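Long-range contact in outer membrane protein SusF (Bacteroides thetaiotaomicron, PDB 4FE9), which binds starch at the bacterial cell surface through its carbohydrate-binding modules, ahead of starch transport into the periplasm: residues Arg106-Ala119 and Gln130-Thr144. Sequence-based numbering, arbitrary orientation.
Sequences RASVVRELKISINA and QLVGNEVSITLQPAT. With EDO (1,2-ethanediol), chain D.
Leu113 and Ile138 face each other as a hydrogen-bonded antiparallel pair, with Leu113 N 2.8 Å from Ile138 O and the N-H...O angle nearly straight at 173°. On the face they share with Ile115 and Val136 the packing is close. CG1 of Ile138, held between its own backbone N and carbonyl carbon (chi1 65°), lies against CB and CD1 of Leu113, while the CD1 atoms of the two residues meet at 3.9 Å. Ile115, two residues further along the strand, brings its CD1 to 4.1 Å from Ile138 CG1, and helix 92-102 covers Leu113. The reverse face, where Glu112 and Ser137 are exposed to solvent, is sparser and polar: Ser137 OG donates to Glu112 OE2 nearly along the C-O axis, whereas the placing of Lys114 against Glu135 is doubtful, and the lysine's firmer salt bridge is to Glu74. These strands form a beta hairpin in the N-terminal domain, away from the starch sites, and strand 128-141 also pairs in parallel with strand 27-33. Before Val136, at Gly133 to Glu135, the strands part and waters enter, one accepting from Ile117 N and another from Ala119 N, while Leu131 N bonds Ala119 O at 2.9 Å. There Gln130 NE2 bonds Asn118 OD1 from above its carbonyl plane, the two amides turned 69° apart. At the opposite end, the extended Gln141 chain carries NE2 to Ser108 OG at 2.9 Å, with the hydroxyl oxygen almost in the plane of the Gln141 amide, and that hydroxyl donates onward to Pro142 O. A leucine in place of Gln141 would probably leave Ser108 OG without its amide donor, held by its bond to Pro142 O. Pro142 CD closes over Val109 O at 3.3 Å.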
ATOM      1  N   ARG A 106       5.960 -10.527  14.338  1.00  9.61           N
ATOM      2  CA  ARG A 106       6.624 -11.071  15.478  1.00  9.07           C
ATOM      3  C   ARG A 106       6.199 -10.419  16.779  1.00  8.85           C
ATOM      4  O   ARG A 106       6.746 -10.730  17.826  1.00  9.57           O
ATOM      5  CB  ARG A 106       8.114 -11.002  15.309  1.00  9.10           C
ATOM      6  CG  ARG A 106       8.576 -11.444  13.894  1.00  9.62           C
ATOM      7  CD  ARG A 106      10.091 -11.707  13.900  1.00  9.27           C
ATOM      8  NE  ARG A 106      10.394 -12.901  14.660  1.00  7.35           N
ATOM      9  CZ  ARG A 106      11.614 -13.351  14.926  1.00 19.82           C
ATOM     10  NH1 ARG A 106      12.684 -12.766  14.392  1.00 19.60           N
ATOM     11  NH2 ARG A 106      11.767 -14.420  15.718  1.00 18.86           N
ATOM     12  N   ALA A 107       5.185  -9.564  16.724  1.00  9.56           N
ATOM     13  CA  ALA A 107       4.815  -8.773  17.904  1.00  9.79           C
ATOM     14  C   ALA A 107       4.498  -9.734  19.085  1.00 12.11           C
ATOM     15  O   ALA A 107       3.892 -10.804  18.879  1.00  9.96           O
ATOM     16  CB  ALA A 107       3.620  -7.933  17.590  1.00 11.26           C
ATOM     17  N   SER A 108       4.879  -9.354  20.316  1.00 11.40           N
ATOM     18  CA  SER A 108       4.654 -10.228  21.451  1.00 11.69           C
ATOM     19  C   SER A 108       3.239 -10.064  22.021  1.00 13.62           C
ATOM     20  O   SER A 108       3.062  -9.674  23.182  1.00 13.66           O
ATOM     21  CB  SER A 108       5.685  -9.993  22.524  1.00 11.75           C
ATOM     22  OG  SER A 108       5.539 -10.935  23.571  1.00 11.85           O
ATOM     23  N   VAL A 109       2.260 -10.433  21.213  1.00 12.43           N
ATOM     24  CA  VAL A 109       0.832 -10.262  21.517  1.00 14.91           C
ATOM     25  C   VAL A 109       0.182 -11.675  21.542  1.00 14.24           C
ATOM     26  O   VAL A 109       0.551 -12.555  20.729  1.00 13.02           O
ATOM     27  CB  VAL A 109       0.158  -9.411  20.369  1.00 15.08           C
ATOM     28  CG1 VAL A 109      -1.358  -9.406  20.510  1.00 18.56           C
ATOM     29  CG2 VAL A 109       0.716  -7.960  20.380  1.00 18.37           C
ATOM     30  N   VAL A 110      -0.830 -11.869  22.385  1.00 14.19           N
ATOM     31  CA  VAL A 110      -1.565 -13.169  22.391  1.00 13.74           C
ATOM     32  C   VAL A 110      -2.335 -13.404  21.070  1.00 12.48           C
ATOM     33  O   VAL A 110      -3.192 -12.607  20.686  1.00 11.87           O
ATOM     34  CB  VAL A 110      -2.534 -13.280  23.590  1.00 15.00           C
ATOM     35  CG1 VAL A 110      -3.260 -14.609  23.556  1.00 14.57           C
ATOM     36  CG2 VAL A 110      -1.768 -13.115  24.904  1.00 14.90           C
ATOM     37  N   ARG A 111      -1.939 -14.436  20.332  1.00 10.70           N
ATOM     38  CA  ARG A 111      -2.531 -14.710  19.011  1.00 10.25           C
ATOM     39  C   ARG A 111      -3.433 -15.932  19.097  1.00 11.10           C
ATOM     40  O   ARG A 111      -3.022 -16.981  19.575  1.00 10.26           O
ATOM     41  CB  ARG A 111      -1.427 -14.987  17.960  1.00 10.00           C
ATOM     42  CG  ARG A 111      -0.458 -13.828  17.763  1.00  7.49           C
ATOM     43  CD  ARG A 111      -1.171 -12.627  17.160  1.00  9.06           C
ATOM     44  NE  ARG A 111      -0.184 -11.659  16.680  1.00 12.11           N
ATOM     45  CZ  ARG A 111      -0.470 -10.416  16.318  1.00 15.62           C
ATOM     46  NH1 ARG A 111      -1.727  -9.950  16.432  1.00  8.84           N
ATOM     47  NH2 ARG A 111       0.501  -9.630  15.833  1.00 13.06           N
ATOM     48  N   GLU A 112      -4.623 -15.813  18.559  1.00 11.69           N
ATOM     49  CA  GLU A 112      -5.513 -16.946  18.468  1.00 14.40           C
ATOM     50  C   GLU A 112      -5.182 -17.866  17.255  1.00 14.60           C
ATOM     51  O   GLU A 112      -4.935 -17.400  16.139  1.00 12.32           O
ATOM     52  CB  GLU A 112      -6.940 -16.473  18.356  1.00 14.81           C
ATOM     53  CG  GLU A 112      -7.896 -17.596  18.102  1.00 21.24           C
ATOM     54  CD  GLU A 112      -9.251 -17.342  18.746  1.00 43.57           C
ATOM     55  OE1 GLU A 112      -9.662 -16.154  18.797  1.00 43.75           O
ATOM     56  OE2 GLU A 112      -9.857 -18.314  19.273  1.00 47.27           O
ATOM     57  N   LEU A 113      -5.210 -19.169  17.508  1.00 14.88           N
ATOM     58  CA  LEU A 113      -5.082 -20.159  16.474  1.00 14.91           C
ATOM     59  C   LEU A 113      -6.322 -21.068  16.500  1.00 15.52           C
ATOM     60  O   LEU A 113      -6.557 -21.772  17.474  1.00 15.68           O
ATOM     61  CB  LEU A 113      -3.854 -21.000  16.724  1.00 14.47           C
ATOM     62  CG  LEU A 113      -2.504 -20.279  16.763  1.00 17.01           C
ATOM     63  CD1 LEU A 113      -1.427 -21.202  17.328  1.00 19.32           C
ATOM     64  CD2 LEU A 113      -2.152 -19.817  15.337  1.00 12.22           C
ATOM     65  N   LYS A 114      -7.006 -21.136  15.369  1.00 14.52           N
ATOM     66  CA  LYS A 114      -8.099 -22.031  15.172  1.00 15.16           C
ATOM     67  C   LYS A 114      -7.598 -23.294  14.434  1.00 14.11           C
ATOM     68  O   LYS A 114      -6.923 -23.198  13.424  1.00 15.56           O
ATOM     69  CB  LYS A 114      -9.200 -21.296  14.405  1.00 14.17           C
ATOM     70  CG  LYS A 114     -10.392 -22.120  13.994  1.00 21.98           C
ATOM     71  CD  LYS A 114     -11.477 -21.197  13.363  1.00 33.41           C
ATOM     72  CE  LYS A 114     -11.834 -21.621  11.924  1.00 40.76           C
ATOM     73  NZ  LYS A 114     -10.784 -21.212  10.930  1.00 49.96           N
ATOM     74  N   ILE A 115      -7.727 -24.434  15.099  1.00 12.75           N
ATOM     75  CA  ILE A 115      -7.205 -25.711  14.603  1.00 12.82           C
ATOM     76  C   ILE A 115      -8.322 -26.537  14.007  1.00 13.21           C
ATOM     77  O   ILE A 115      -9.339 -26.786  14.654  1.00 12.93           O
ATOM     78  CB  ILE A 115      -6.560 -26.503  15.717  1.00 11.79           C
ATOM     79  CG1 ILE A 115      -5.513 -25.637  16.416  1.00 11.47           C
ATOM     80  CG2 ILE A 115      -5.933 -27.768  15.182  1.00 14.36           C
ATOM     81  CD1 ILE A 115      -5.058 -26.176  17.699  1.00 10.15           C
ATOM     82  N   SER A 116      -8.178 -26.874  12.741  1.00 12.64           N
ATOM     83  CA  SER A 116      -9.167 -27.678  12.028  0.50 12.42           C
ATOM     84  C   SER A 116      -8.542 -29.009  11.651  1.00 12.58           C
ATOM     85  O   SER A 116      -7.609 -29.034  10.840  1.00 12.58           O
ATOM     86  CB  SER A 116      -9.582 -26.944  10.746  0.50 12.97           C
ATOM     87  OG  SER A 116     -10.833 -27.387  10.277  0.50 12.91           O
ATOM     88  N   ILE A 117      -9.019 -30.108  12.254  1.00 11.45           N
ATOM     89  CA  ILE A 117      -8.517 -31.454  11.929  1.00 12.00           C
ATOM     90  C   ILE A 117      -9.540 -32.250  11.124  1.00 13.01           C
ATOM     91  O   ILE A 117     -10.704 -32.356  11.515  1.00 12.59           O
ATOM     92  CB  ILE A 117      -8.158 -32.260  13.177  1.00 12.96           C
ATOM     93  CG1 ILE A 117      -7.121 -31.505  14.027  1.00 14.25           C
ATOM     94  CG2 ILE A 117      -7.583 -33.613  12.766  1.00  9.74           C
ATOM     95  CD1 ILE A 117      -6.845 -32.140  15.365  1.00 18.05           C
ATOM     96  N   ASN A 118      -9.163 -32.617   9.917  1.00 12.59           N
ATOM     97  CA  ASN A 118     -10.021 -33.429   9.062  1.00 13.08           C
ATOM     98  C   ASN A 118      -9.510 -34.868   9.147  1.00 13.27           C
ATOM     99  O   ASN A 118      -8.362 -35.159   8.735  1.00 12.28           O
ATOM    100  CB  ASN A 118      -9.953 -32.898   7.605  1.00 13.59           C
ATOM    101  CG  ASN A 118     -10.867 -33.646   6.653  1.00 17.26           C
ATOM    102  OD1 ASN A 118     -10.999 -34.892   6.709  1.00 20.05           O
ATOM    103  ND2 ASN A 118     -11.426 -32.919   5.713  1.00 20.36           N
ATOM    104  N   ALA A 119     -10.242 -35.715   9.875  1.00 11.69           N
ATOM    105  CA  ALA A 119      -9.801 -37.082  10.073  1.00 10.92           C
ATOM    106  C   ALA A 119     -10.746 -38.098   9.402  1.00 11.87           C
ATOM    107  O   ALA A 119     -11.909 -37.791   9.117  1.00 11.04           O
ATOM    108  CB  ALA A 119      -9.666 -37.390  11.579  1.00 11.14           C
ATOM    109  N   GLN A 130     -14.977 -40.763   6.290  1.00 14.99           N
ATOM    110  CA  GLN A 130     -14.817 -39.372   6.718  1.00 16.74           C
ATOM    111  C   GLN A 130     -15.457 -39.132   8.112  1.00 15.99           C
ATOM    112  O   GLN A 130     -16.576 -39.596   8.382  1.00 15.26           O
ATOM    113  CB  GLN A 130     -15.489 -38.465   5.676  1.00 15.93           C
ATOM    114  CG  GLN A 130     -15.541 -37.032   6.021  1.00 19.64           C
ATOM    115  CD  GLN A 130     -14.183 -36.361   5.877  1.00 32.48           C
ATOM    116  OE1 GLN A 130     -13.602 -36.324   4.776  1.00 34.00           O
ATOM    117  NE2 GLN A 130     -13.627 -35.901   7.000  1.00 22.61           N
ATOM    118  N   LEU A 131     -14.710 -38.504   9.013  1.00 15.46           N
ATOM    119  CA  LEU A 131     -15.295 -37.976  10.279  1.00 15.66           C
ATOM    120  C   LEU A 131     -15.609 -36.500  10.173  1.00 16.26           C
ATOM    121  O   LEU A 131     -14.795 -35.719   9.672  1.00 17.34           O
ATOM    122  CB  LEU A 131     -14.353 -38.250  11.475  1.00 14.84           C
ATOM    123  CG  LEU A 131     -13.869 -39.703  11.584  1.00 16.99           C
ATOM    124  CD1 LEU A 131     -12.739 -39.875  12.547  1.00 18.13           C
ATOM    125  CD2 LEU A 131     -15.011 -40.684  11.902  1.00 16.48           C
ATOM    126  N   VAL A 132     -16.832 -36.114  10.532  1.00 16.79           N
ATOM    127  CA  VAL A 132     -17.169 -34.690  10.618  1.00 17.77           C
ATOM    128  C   VAL A 132     -16.984 -34.197  12.067  1.00 18.09           C
ATOM    129  O   VAL A 132     -17.629 -34.716  13.005  1.00 17.75           O
ATOM    130  CB  VAL A 132     -18.636 -34.388  10.135  1.00 18.19           C
ATOM    131  CG1 VAL A 132     -18.938 -32.894  10.258  1.00 18.42           C
ATOM    132  CG2 VAL A 132     -18.850 -34.857   8.696  1.00 19.54           C
ATOM    133  N   GLY A 133     -15.985 -33.343  12.274  1.00 18.21           N
ATOM    134  CA  GLY A 133     -15.634 -32.920  13.627  1.00 17.83           C
ATOM    135  C   GLY A 133     -15.718 -31.416  13.766  1.00 18.23           C
ATOM    136  O   GLY A 133     -15.977 -30.717  12.794  1.00 16.80           O
ATOM    137  N   ASN A 134     -15.453 -30.907  14.970  1.00 17.10           N
ATOM    138  CA  ASN A 134     -15.519 -29.464  15.209  1.00 16.06           C
ATOM    139  C   ASN A 134     -14.097 -28.874  15.124  1.00 17.15           C
ATOM    140  O   ASN A 134     -13.138 -29.600  15.244  1.00 16.34           O
ATOM    141  CB  ASN A 134     -16.076 -29.220  16.611  1.00 17.01           C
ATOM    142  CG  ASN A 134     -15.363 -30.058  17.662  1.00 15.60           C
ATOM    143  OD1 ASN A 134     -15.152 -31.248  17.466  1.00 19.72           O
ATOM    144  ND2 ASN A 134     -14.828 -29.406  18.664  1.00 18.01           N
ATOM    145  N   GLU A 135     -13.994 -27.545  15.109  1.00 17.00           N
ATOM    146  CA  GLU A 135     -12.722 -26.848  15.342  1.00 17.13           C
ATOM    147  C   GLU A 135     -12.471 -26.559  16.816  1.00 17.21           C
ATOM    148  O   GLU A 135     -13.398 -26.493  17.594  1.00 17.96           O
ATOM    149  CB  GLU A 135     -12.711 -25.546  14.553  1.00 15.94           C
ATOM    150  CG  GLU A 135     -13.211 -25.739  13.158  1.00 20.59           C
ATOM    151  CD  GLU A 135     -13.153 -24.473  12.320  1.00 42.16           C
ATOM    152  OE1 GLU A 135     -13.512 -23.391  12.845  1.00 51.35           O
ATOM    153  OE2 GLU A 135     -12.746 -24.559  11.131  1.00 49.28           O
ATOM    154  N   VAL A 136     -11.203 -26.372  17.190  1.00 16.17           N
ATOM    155  CA  VAL A 136     -10.855 -25.956  18.542  1.00 15.08           C
ATOM    156  C   VAL A 136      -9.829 -24.800  18.482  1.00 16.33           C
ATOM    157  O   VAL A 136      -9.306 -24.494  17.395  1.00 15.81           O
ATOM    158  CB  VAL A 136     -10.273 -27.127  19.371  1.00 15.82           C
ATOM    159  CG1 VAL A 136     -11.301 -28.306  19.443  1.00 15.76           C
ATOM    160  CG2 VAL A 136      -8.968 -27.612  18.787  1.00 13.79           C
ATOM    161  N   SER A 137      -9.599 -24.140  19.633  1.00 14.67           N
ATOM    162  CA  SER A 137      -8.845 -22.844  19.714  1.00 16.09           C
ATOM    163  C   SER A 137      -7.752 -23.036  20.702  1.00 14.48           C
ATOM    164  O   SER A 137      -7.987 -23.596  21.772  1.00 12.41           O
ATOM    165  CB  SER A 137      -9.716 -21.709  20.279  1.00 14.71           C
ATOM    166  OG  SER A 137     -10.707 -21.334  19.381  1.00 24.14           O
ATOM    167  N   ILE A 138      -6.569 -22.503  20.381  1.00 12.28           N
ATOM    168  CA  ILE A 138      -5.574 -22.213  21.378  1.00 12.06           C
ATOM    169  C   ILE A 138      -4.996 -20.816  21.083  1.00 11.11           C
ATOM    170  O   ILE A 138      -5.389 -20.152  20.091  1.00 10.96           O
ATOM    171  CB  ILE A 138      -4.425 -23.259  21.360  1.00 12.01           C
ATOM    172  CG1 ILE A 138      -3.663 -23.167  20.045  1.00 14.20           C
ATOM    173  CG2 ILE A 138      -4.984 -24.721  21.552  1.00 12.03           C
ATOM    174  CD1 ILE A 138      -2.336 -23.833  20.106  1.00 15.19           C
ATOM    175  N   THR A 139      -4.161 -20.333  21.988  1.00 11.29           N
ATOM    176  CA  THR A 139      -3.431 -19.097  21.748  1.00 11.22           C
ATOM    177  C   THR A 139      -1.962 -19.249  22.054  1.00 10.26           C
ATOM    178  O   THR A 139      -1.551 -20.205  22.730  1.00  8.84           O
ATOM    179  CB  THR A 139      -3.962 -17.988  22.599  1.00 12.55           C
ATOM    180  OG1 THR A 139      -3.614 -18.238  23.976  1.00 13.88           O
ATOM    181  CG2 THR A 139      -5.493 -17.868  22.426  1.00 12.03           C
ATOM    182  N   LEU A 140      -1.157 -18.403  21.407  1.00  8.18           N
ATOM    183  CA  LEU A 140       0.275 -18.437  21.563  1.00  9.95           C
ATOM    184  C   LEU A 140       0.780 -16.989  21.518  1.00  9.07           C
ATOM    185  O   LEU A 140       0.320 -16.181  20.696  1.00 10.98           O
ATOM    186  CB  LEU A 140       0.936 -19.260  20.431  1.00  8.57           C
ATOM    187  CG  LEU A 140       2.471 -19.367  20.413  1.00 10.13           C
ATOM    188  CD1 LEU A 140       2.974 -20.749  19.939  1.00 11.87           C
ATOM    189  CD2 LEU A 140       3.097 -18.263  19.555  1.00  6.99           C
ATOM    190  N   GLN A 141       1.695 -16.669  22.405  1.00  9.11           N
ATOM    191  CA  GLN A 141       2.285 -15.341  22.424  1.00  9.01           C
ATOM    192  C   GLN A 141       3.746 -15.441  22.075  1.00  8.91           C
ATOM    193  O   GLN A 141       4.543 -16.001  22.843  1.00  9.13           O
ATOM    194  CB  GLN A 141       2.141 -14.722  23.820  1.00 10.21           C
ATOM    195  CG  GLN A 141       2.772 -13.300  23.930  1.00 10.91           C
ATOM    196  CD  GLN A 141       2.869 -12.833  25.369  1.00 19.44           C
ATOM    197  OE1 GLN A 141       2.242 -13.391  26.244  1.00 14.95           O
ATOM    198  NE2 GLN A 141       3.702 -11.862  25.616  1.00 21.47           N
ATOM    199  N   PRO A 142       4.129 -14.852  20.943  1.00  8.80           N
ATOM    200  CA  PRO A 142       5.530 -14.899  20.553  1.00  9.71           C
ATOM    201  C   PRO A 142       6.392 -14.200  21.583  1.00  8.90           C
ATOM    202  O   PRO A 142       5.867 -13.495  22.435  1.00  9.51           O
ATOM    203  CB  PRO A 142       5.553 -14.129  19.231  1.00  8.02           C
ATOM    204  CG  PRO A 142       4.188 -14.291  18.675  1.00  8.00           C
ATOM    205  CD  PRO A 142       3.272 -14.294  19.883  1.00  9.84           C
ATOM    206  N   ALA A 143       7.686 -14.488  21.563  1.00  9.83           N
ATOM    207  CA  ALA A 143       8.610 -14.009  22.587  1.00  9.00           C
ATOM    208  C   ALA A 143       8.754 -12.489  22.475  1.00  9.54           C
ATOM    209  O   ALA A 143       8.325 -11.873  21.480  1.00  7.25           O
ATOM    210  CB  ALA A 143       9.938 -14.651  22.438  1.00  9.69           C
ATOM    211  N   THR A 144       9.125 -11.896  23.588  1.00  9.21           N
ATOM    212  CA  THR A 144       9.332 -10.462  23.689  1.00 10.01           C
ATOM    213  C   THR A 144      10.287  -9.973  22.607  1.00  9.64           C
ATOM    214  O   THR A 144      11.282 -10.610  22.318  1.00 11.43           O
ATOM    215  CB  THR A 144       9.872 -10.145  25.086  1.00 10.15           C
ATOM    216  OG1 THR A 144       8.847 -10.469  26.038  1.00 11.11           O
ATOM    217  CG2 THR A 144      10.247  -8.652  25.224  1.00  9.59           C
TER
HETATM  218  C1  EDO D 509       4.696 -11.820  29.168  1.00 16.62           C
HETATM  219  O1  EDO D 509       4.952 -10.630  28.396  1.00 22.84           O
HETATM  220  C2  EDO D 509       5.785 -12.842  28.878  1.00 17.58           C
HETATM  221  O2  EDO D 509       7.079 -12.191  28.821  1.00 22.01           O
HETATM  222  O   HOH W   1       8.869 -12.331  18.867  1.00 10.08           O
HETATM  223  O   HOH W   2     -10.460 -29.567  14.600  1.00 17.89           O
HETATM  224  O   HOH W   3     -12.519 -34.765  11.237  1.00 12.27           O
HETATM  225  O   HOH W   4     -12.187 -30.542  12.968  1.00 27.13           O
HETATM  226  O   HOH W   5     -13.996 -32.228  10.387  1.00 28.21           O